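Long-range contacts in aerobactin synthase IucA (Klebsiella pneumoniae subsp. pneumoniae, PDB 5JM8), which probably catalyses an ATP-dependent ligation step in making the siderophore aerobactin, as a member of the NIS synthetase (IucA/IucC) family: residues A16-N21 and Q61-F67; E165-Y169 and L226-Q230; L410-F414 and F482-L487. One frame throughout, in Å; residues are numbered along the deposited sequence.

Contact 1 (A16-N21 and Q61-F67)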
# COMPACT_ATOMS: atom_id res chain seq x y z
N ALA A 16 -18.08 35.57 6.19
CA ALA A 16 -19.08 36.57 6.54
C ALA A 16 -20.42 35.90 6.84
O ALA A 16 -21.17 36.35 7.70
CB ALA A 16 -19.24 37.58 5.42
N GLN A 17 -20.70 34.81 6.14
CA GLN A 17 -21.97 34.11 6.29
C GLN A 17 -22.11 33.54 7.70
O GLN A 17 -23.22 33.38 8.21
CB GLN A 17 -22.11 33.00 5.26
CG GLN A 17 -23.54 32.55 5.02
CD GLN A 17 -24.36 33.60 4.29
OE1 GLN A 17 -24.02 34.01 3.18
NE2 GLN A 17 -25.46 34.03 4.91
N CYS A 18 -20.98 33.24 8.34
CA CYS A 18 -20.97 32.75 9.71
C CYS A 18 -21.38 33.85 10.67
O CYS A 18 -22.22 33.64 11.55
CB CYS A 18 -19.58 32.23 10.09
SG CYS A 18 -19.08 30.74 9.21
N PHE A 19 -20.78 35.02 10.51
CA PHE A 19 -21.12 36.19 11.31
C PHE A 19 -22.60 36.51 11.17
O PHE A 19 -23.30 36.70 12.16
CB PHE A 19 -20.26 37.39 10.89
CG PHE A 19 -20.60 38.67 11.61
CD1 PHE A 19 -21.59 39.51 11.12
CD2 PHE A 19 -19.93 39.04 12.76
CE1 PHE A 19 -21.90 40.69 11.77
CE2 PHE A 19 -20.24 40.21 13.42
CZ PHE A 19 -21.23 41.04 12.93
N LEU A 20 -23.07 36.52 9.93
CA LEU A 20 -24.44 36.94 9.63
C LEU A 20 -25.47 35.88 10.03
O LEU A 20 -26.47 36.21 10.66
CB LEU A 20 -24.57 37.26 8.14
CG LEU A 20 -23.72 38.44 7.65
CD1 LEU A 20 -23.79 38.56 6.14
CD2 LEU A 20 -24.15 39.74 8.31
N ASN A 21 -25.23 34.62 9.68
CA ASN A 21 -26.16 33.55 10.03
C ASN A 21 -26.26 33.36 11.53
O ASN A 21 -27.33 33.09 12.07
CB ASN A 21 -25.75 32.22 9.38
CG ASN A 21 -26.01 32.20 7.88
OD1 ASN A 21 -26.41 33.20 7.29
ND2 ASN A 21 -25.77 31.05 7.26
N GLN A 61 -31.54 28.45 9.26
CA GLN A 61 -30.64 29.60 9.24
C GLN A 61 -29.27 29.32 8.61
O GLN A 61 -28.33 30.10 8.79
CB GLN A 61 -30.44 30.14 10.66
CG GLN A 61 -31.70 30.70 11.30
CD GLN A 61 -32.48 29.67 12.12
OE1 GLN A 61 -31.90 28.86 12.84
NE2 GLN A 61 -33.80 29.73 12.02
N HIS A 62 -29.15 28.22 7.87
CA HIS A 62 -27.97 27.99 7.04
C HIS A 62 -28.13 28.76 5.73
O HIS A 62 -28.16 28.17 4.65
CB HIS A 62 -27.76 26.50 6.75
CG HIS A 62 -27.37 25.69 7.95
ND1 HIS A 62 -28.30 25.12 8.80
CD2 HIS A 62 -26.16 25.33 8.43
CE1 HIS A 62 -27.67 24.46 9.76
NE2 HIS A 62 -26.37 24.57 9.55
N HIS A 63 -28.25 30.08 5.82
CA HIS A 63 -28.49 30.92 4.65
C HIS A 63 -27.25 31.09 3.79
O HIS A 63 -26.12 30.97 4.27
CB HIS A 63 -29.00 32.30 5.07
CG HIS A 63 -30.21 32.27 5.95
ND1 HIS A 63 -31.42 31.79 5.52
CD2 HIS A 63 -30.39 32.67 7.23
CE1 HIS A 63 -32.31 31.89 6.49
NE2 HIS A 63 -31.70 32.42 7.54
N ARG A 64 -27.48 31.39 2.51
CA ARG A 64 -26.41 31.78 1.60
C ARG A 64 -26.75 33.15 1.01
O ARG A 64 -27.71 33.28 0.25
CB ARG A 64 -26.23 30.74 0.49
CG ARG A 64 -25.06 31.03 -0.44
CD ARG A 64 -24.81 29.92 -1.46
NE ARG A 64 -25.91 29.79 -2.43
CZ ARG A 64 -26.86 28.86 -2.37
NH1 ARG A 64 -27.81 28.84 -3.30
NH2 ARG A 64 -26.88 27.95 -1.40
N PHE A 65 -25.96 34.15 1.38
CA PHE A 65 -26.13 35.50 0.85
C PHE A 65 -25.21 35.74 -0.35
O PHE A 65 -24.08 35.26 -0.38
CB PHE A 65 -25.84 36.55 1.93
CG PHE A 65 -26.82 36.55 3.07
CD1 PHE A 65 -28.07 35.96 2.96
CD2 PHE A 65 -26.48 37.15 4.28
CE1 PHE A 65 -28.95 35.96 4.02
CE2 PHE A 65 -27.36 37.16 5.34
CZ PHE A 65 -28.60 36.57 5.21
N GLU A 66 -25.72 36.49 -1.32
CA GLU A 66 -24.92 36.96 -2.44
C GLU A 66 -24.38 38.35 -2.11
O GLU A 66 -25.14 39.24 -1.72
CB GLU A 66 -25.75 36.98 -3.73
CG GLU A 66 -25.00 37.50 -4.94
CD GLU A 66 -25.81 37.40 -6.22
OE1 GLU A 66 -26.89 36.77 -6.19
OE2 GLU A 66 -25.37 37.96 -7.25
N PHE A 67 -23.07 38.52 -2.26
CA PHE A 67 -22.40 39.76 -1.87
C PHE A 67 -21.96 40.54 -3.11
O PHE A 67 -21.88 39.98 -4.20
CB PHE A 67 -21.21 39.43 -0.97
CG PHE A 67 -21.60 38.81 0.34
CD1 PHE A 67 -22.06 39.59 1.39
CD2 PHE A 67 -21.53 37.44 0.52
CE1 PHE A 67 -22.42 39.03 2.59
CE2 PHE A 67 -21.89 36.86 1.72
CZ PHE A 67 -22.34 37.66 2.76
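Q17 reaches from helix 14-26 to the backbone at H63 and F65 and makes the tight part of this contact. Q17 OE1 accepts the backbone N-H of F65, 2.7 Å from F65 N, in a nearly straight bond, although the donor stands above the carbonyl plane rather than on a lone pair. With CG anti to the backbone N (chi1 -160°) and the chain bent at chi2 (70°), the amide is brought over one face of the F65 ring, where Q17 NE2 lies 3.3 Å from F65 CD2. Q17 NE2 also donates a hydrogen to N21 OD1, one turn later, at 2.7 Å. N21 ND2 then donates to H63 O at 3.0 Å, almost straight, on a lone pair and in the plane of both groups. Two amides suit this place because each can donate and accept at once, so the buried polar groups satisfy one another in a chain that fixes the rotation of both. Beside them the packing is mainly apolar: L20 CD1 touches the F65 edge at F65 CD2 (3.6 Å) and also meets the edge of F67, and F67 CZ is 4.1 Å from A16 CB; the small alanine leaves room for that ring. The other side is looser. R64 points away from the helix and is exposed, while the chain of partly exposed Q61 leads away but its OE1 bonds to R25 NE, farther along helix 14-26. The whole is characteristic of a helix laid across an antiparallel sheet, here the five-stranded N-terminal one, with one amide bonded to the strand at F65 and the other to the loop entering it at H63.

Contact 2 (E165-Y169 and L226-Q230)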
# COMPACT_ATOMS: atom_id res chain seq x y z
N GLU A 165 2.75 30.84 13.44
CA GLU A 165 2.28 29.86 14.41
C GLU A 165 0.97 29.24 13.97
O GLU A 165 0.70 28.06 14.23
CB GLU A 165 2.13 30.52 15.79
CG GLU A 165 3.47 30.91 16.42
CD GLU A 165 3.32 31.86 17.60
OE1 GLU A 165 2.30 32.57 17.68
OE2 GLU A 165 4.24 31.89 18.45
N ALA A 166 0.14 30.03 13.29
CA ALA A 166 -1.12 29.54 12.78
C ALA A 166 -0.88 28.60 11.60
O ALA A 166 -1.64 27.65 11.38
CB ALA A 166 -2.01 30.70 12.37
N GLU A 167 0.18 28.86 10.84
CA GLU A 167 0.53 28.05 9.68
C GLU A 167 0.92 26.62 10.06
O GLU A 167 0.75 25.70 9.26
CB GLU A 167 1.69 28.69 8.91
CG GLU A 167 1.31 29.88 8.05
CD GLU A 167 2.45 30.36 7.17
OE1 GLU A 167 3.58 29.86 7.33
OE2 GLU A 167 2.21 31.23 6.31
N ARG A 168 1.45 26.45 11.26
CA ARG A 168 2.00 25.16 11.67
C ARG A 168 1.09 24.40 12.63
O ARG A 168 0.99 23.18 12.55
CB ARG A 168 3.38 25.37 12.32
CG ARG A 168 4.15 24.07 12.55
CD ARG A 168 5.50 24.31 13.20
NE ARG A 168 6.19 23.06 13.49
CZ ARG A 168 7.29 22.95 14.23
NH1 ARG A 168 7.84 21.76 14.43
NH2 ARG A 168 7.83 24.03 14.78
N TYR A 169 0.42 25.13 13.52
CA TYR A 169 -0.23 24.51 14.67
C TYR A 169 -1.76 24.40 14.53
O TYR A 169 -2.41 23.73 15.33
CB TYR A 169 0.14 25.29 15.93
CG TYR A 169 1.64 25.28 16.19
CD1 TYR A 169 2.37 24.10 16.11
CD2 TYR A 169 2.32 26.46 16.47
CE1 TYR A 169 3.73 24.09 16.34
CE2 TYR A 169 3.69 26.45 16.70
CZ TYR A 169 4.38 25.26 16.63
OH TYR A 169 5.74 25.23 16.84
N LEU A 226 5.31 16.64 24.52
CA LEU A 226 4.78 18.00 24.61
C LEU A 226 4.38 18.55 23.24
O LEU A 226 4.91 18.14 22.21
CB LEU A 226 5.80 18.94 25.24
CG LEU A 226 5.90 18.95 26.77
CD1 LEU A 226 6.88 17.91 27.26
CD2 LEU A 226 6.29 20.33 27.27
N HIS A 227 3.45 19.50 23.26
CA HIS A 227 3.10 20.26 22.06
C HIS A 227 4.23 21.26 21.81
O HIS A 227 4.64 21.96 22.73
CB HIS A 227 1.76 20.98 22.26
CG HIS A 227 1.23 21.64 21.02
ND1 HIS A 227 1.89 22.66 20.38
CD2 HIS A 227 0.10 21.42 20.31
CE1 HIS A 227 1.19 23.05 19.33
NE2 HIS A 227 0.10 22.31 19.27
N PRO A 228 4.75 21.31 20.56
CA PRO A 228 5.93 22.15 20.29
C PRO A 228 5.77 23.60 20.74
O PRO A 228 6.76 24.22 21.15
CB PRO A 228 6.06 22.07 18.77
CG PRO A 228 5.46 20.77 18.41
CD PRO A 228 4.32 20.58 19.36
N TRP A 229 4.56 24.14 20.67
CA TRP A 229 4.31 25.51 21.08
C TRP A 229 4.18 25.64 22.60
O TRP A 229 4.73 26.56 23.19
CB TRP A 229 3.05 26.05 20.40
CG TRP A 229 2.85 27.52 20.59
CD1 TRP A 229 3.44 28.53 19.88
CD2 TRP A 229 2.01 28.16 21.56
NE1 TRP A 229 3.02 29.75 20.34
CE2 TRP A 229 2.14 29.55 21.38
CE3 TRP A 229 1.17 27.69 22.57
CZ2 TRP A 229 1.46 30.48 22.17
CZ3 TRP A 229 0.49 28.61 23.35
CH2 TRP A 229 0.64 29.99 23.14
N GLN A 230 3.45 24.72 23.23
CA GLN A 230 3.33 24.71 24.68
C GLN A 230 4.67 24.47 25.35
O GLN A 230 5.02 25.12 26.33
CB GLN A 230 2.35 23.63 25.15
CG GLN A 230 0.90 24.03 25.07
CD GLN A 230 0.53 25.11 26.06
OE1 GLN A 230 0.09 26.19 25.68
NE2 GLN A 230 0.69 24.82 27.35
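Y169 lays one face of its phenol ring against the CB of W229, a CH-pi contact with W229 CB 4.1 Å from the Y169 ring centroid and 22° off its normal. The tyrosine takes the rotamer with CG anti to the carbonyl carbon (chi1 -61°), which carries the ring from the last turn of helix 163-169 across to the start of helix 228-235. There it also meets H227, whose CE1 is 3.6 Å from Y169 CD1 with the two rings inclined obliquely, and P228, whose CB lies 3.7 Å from Y169 OH. A large flat side chain suits this place, since it can touch three consecutive residues at once. On the tryptophan the first torsion is the other kind, CG anti to the backbone N, and this swings the indole past the tyrosine towards E165. W229 NE1 donates to E165 OE2 at 3.1 Å; the oxygen lies close to the indole plane, yet the donor stands above the carboxylate plane, and the bond is bent to 152°. The glutamate is extended beyond CG, giving it the length to span the gap. H227 turns its imidazole back on its own chain: H227 ND1 accepts W229 N at 3.1 Å, practically in the ring plane, capping the helix. Proline follows naturally in the first turn, where no backbone N-H is required. F177 and F161 extend the group with edge-to-face rings on Y169 and W229. The arrangement is an aromatic cluster centred on Y169, next to a helix start whose N-cap is the histidine H227.

Contact 3 (L410-F414 and F482-L487)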
# COMPACT_ATOMS: atom_id res chain seq x y z
N LEU A 410 -27.69 8.76 15.37
CA LEU A 410 -28.67 9.22 16.35
C LEU A 410 -29.15 8.09 17.26
O LEU A 410 -29.34 8.29 18.46
CB LEU A 410 -29.86 9.86 15.64
CG LEU A 410 -29.56 11.09 14.78
CD1 LEU A 410 -30.84 11.64 14.19
CD2 LEU A 410 -28.83 12.17 15.58
N LYS A 411 -29.33 6.90 16.69
CA LYS A 411 -29.90 5.79 17.45
C LYS A 411 -29.05 5.41 18.67
O LYS A 411 -29.56 5.37 19.79
CB LYS A 411 -30.10 4.56 16.55
CG LYS A 411 -30.94 3.47 17.18
CD LYS A 411 -31.25 2.36 16.18
N PRO A 412 -27.75 5.13 18.48
CA PRO A 412 -26.96 4.77 19.66
C PRO A 412 -26.87 5.88 20.71
O PRO A 412 -26.79 5.58 21.90
CB PRO A 412 -25.57 4.47 19.08
CG PRO A 412 -25.55 5.11 17.73
CD PRO A 412 -26.96 5.03 17.24
N LEU A 413 -26.90 7.13 20.27
CA LEU A 413 -26.72 8.26 21.18
C LEU A 413 -27.97 8.56 22.01
O LEU A 413 -27.87 8.84 23.21
CB LEU A 413 -26.30 9.50 20.40
CG LEU A 413 -24.90 9.45 19.78
CD1 LEU A 413 -24.70 10.60 18.81
CD2 LEU A 413 -23.82 9.46 20.85
N PHE A 414 -29.14 8.52 21.37
CA PHE A 414 -30.40 8.72 22.08
C PHE A 414 -30.71 7.53 22.99
O PHE A 414 -31.35 7.70 24.03
CB PHE A 414 -31.55 8.92 21.09
CG PHE A 414 -31.67 10.32 20.56
CD1 PHE A 414 -32.18 11.34 21.35
CD2 PHE A 414 -31.29 10.61 19.26
CE1 PHE A 414 -32.29 12.62 20.86
CE2 PHE A 414 -31.41 11.89 18.76
CZ PHE A 414 -31.91 12.90 19.56
N PHE A 482 -28.57 18.73 25.10
CA PHE A 482 -28.54 17.55 24.24
C PHE A 482 -29.21 17.73 22.87
O PHE A 482 -28.63 17.37 21.85
CB PHE A 482 -29.17 16.37 24.97
CG PHE A 482 -28.92 15.05 24.31
CD1 PHE A 482 -27.78 14.32 24.60
CD2 PHE A 482 -29.82 14.54 23.39
CE1 PHE A 482 -27.55 13.11 24.00
CE2 PHE A 482 -29.59 13.32 22.79
CZ PHE A 482 -28.45 12.60 23.09
N PRO A 483 -30.43 18.29 22.83
CA PRO A 483 -31.03 18.48 21.51
C PRO A 483 -30.37 19.60 20.69
O PRO A 483 -30.49 19.59 19.47
CB PRO A 483 -32.49 18.83 21.83
CG PRO A 483 -32.48 19.32 23.23
CD PRO A 483 -31.38 18.58 23.92
N TYR A 484 -29.70 20.54 21.35
CA TYR A 484 -28.93 21.55 20.62
C TYR A 484 -27.79 20.90 19.85
O TYR A 484 -27.73 20.99 18.63
CB TYR A 484 -28.36 22.61 21.57
CG TYR A 484 -27.25 23.43 20.94
CD1 TYR A 484 -27.50 24.28 19.87
CD2 TYR A 484 -25.94 23.35 21.42
CE1 TYR A 484 -26.48 25.03 19.30
CE2 TYR A 484 -24.92 24.10 20.85
CZ TYR A 484 -25.20 24.94 19.79
OH TYR A 484 -24.18 25.67 19.24
N TYR A 485 -26.90 20.25 20.58
CA TYR A 485 -25.71 19.66 19.97
C TYR A 485 -26.06 18.63 18.91
O TYR A 485 -25.43 18.60 17.85
CB TYR A 485 -24.84 19.00 21.05
CG TYR A 485 -24.17 19.99 21.98
CD1 TYR A 485 -23.03 20.67 21.59
CD2 TYR A 485 -24.68 20.23 23.25
CE1 TYR A 485 -22.41 21.57 22.44
CE2 TYR A 485 -24.07 21.13 24.10
CZ TYR A 485 -22.94 21.80 23.70
OH TYR A 485 -22.33 22.69 24.55
N LEU A 486 -27.06 17.80 19.17
CA LEU A 486 -27.27 16.59 18.38
C LEU A 486 -28.26 16.75 17.23
O LEU A 486 -28.26 15.92 16.31
CB LEU A 486 -27.73 15.45 19.30
CG LEU A 486 -27.85 14.06 18.68
CD1 LEU A 486 -26.58 13.65 17.94
CD2 LEU A 486 -28.19 13.03 19.75
N LEU A 487 -29.08 17.79 17.25
CA LEU A 487 -30.03 18.04 16.17
C LEU A 487 -29.77 19.37 15.48
O LEU A 487 -29.73 19.43 14.25
CB LEU A 487 -31.46 18.01 16.70
CG LEU A 487 -31.99 16.62 17.04
CD1 LEU A 487 -33.21 16.72 17.92
CD2 LEU A 487 -32.31 15.83 15.78
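L486 is the main bump of this interface, pushing from helix 475-500 into a hollow on helix 394-420 bounded by L410, L413 and F414. Its chi1 of -173° carries CG toward the other helix, and chi2 of 51° aims the two methyl branches at separate walls. L486 CD1 sits between the two leucines, 3.6 Å from L410 CD2 and 3.7 Å from L413 CD1. The other branch, L486 CD2, rests over a face of the F414 ring, 3.9 Å from the F414 centroid, as a CH-pi contact. A forked leucine fits such a site well, having one methyl for the aliphatic wall and another for the aromatic one. F482, a turn earlier, is the second bump: it turns its edge to the face of F414 in an offset edge-to-face pair, with centroids 5.3 Å apart, and F482 CE2 comes to 3.4 Å from F414 CE1. F414 is thus a broad plate that takes a methyl and a ring edge, while L487 CD1 lies farther off at its rim. These bulky side chains fill the space between the axes of the two short segments, nearly antiparallel (162°) and 12.1 Å apart at their closest. L517 of helix 506-521 and L530 of helix 528-535 also pack on F414. No hydrogen bond joins the segments, and all six touching residues are buried, so the helices are held by dispersion and the hydrophobic effect, with specificity coming from shape.

Overall arrangement
The three contacts follow one another along the chain, each closing before the next opens. Contact 1 joins helix 14-26 to strand 64-72 of the N-terminal antiparallel sheet; contact 2, in the IucA/IucC family region, joins helices 163-169 and 228-235; contact 3 joins helices 394-420 and 475-500 in the FhuF-like region. Centres of contacts 2 and 3 are 33 Å apart, on opposite sides of the chain's centre. Contacts 1 and 3 come nearer, about 7 Å between nearest atoms, and helix 475-500 bridges them, its A493 and A496 packing on H62. The side chains of H62, H227 and L486 lie about 8, 11 and 11 Å from ATP, so three parts of the fold come close to the nucleotide.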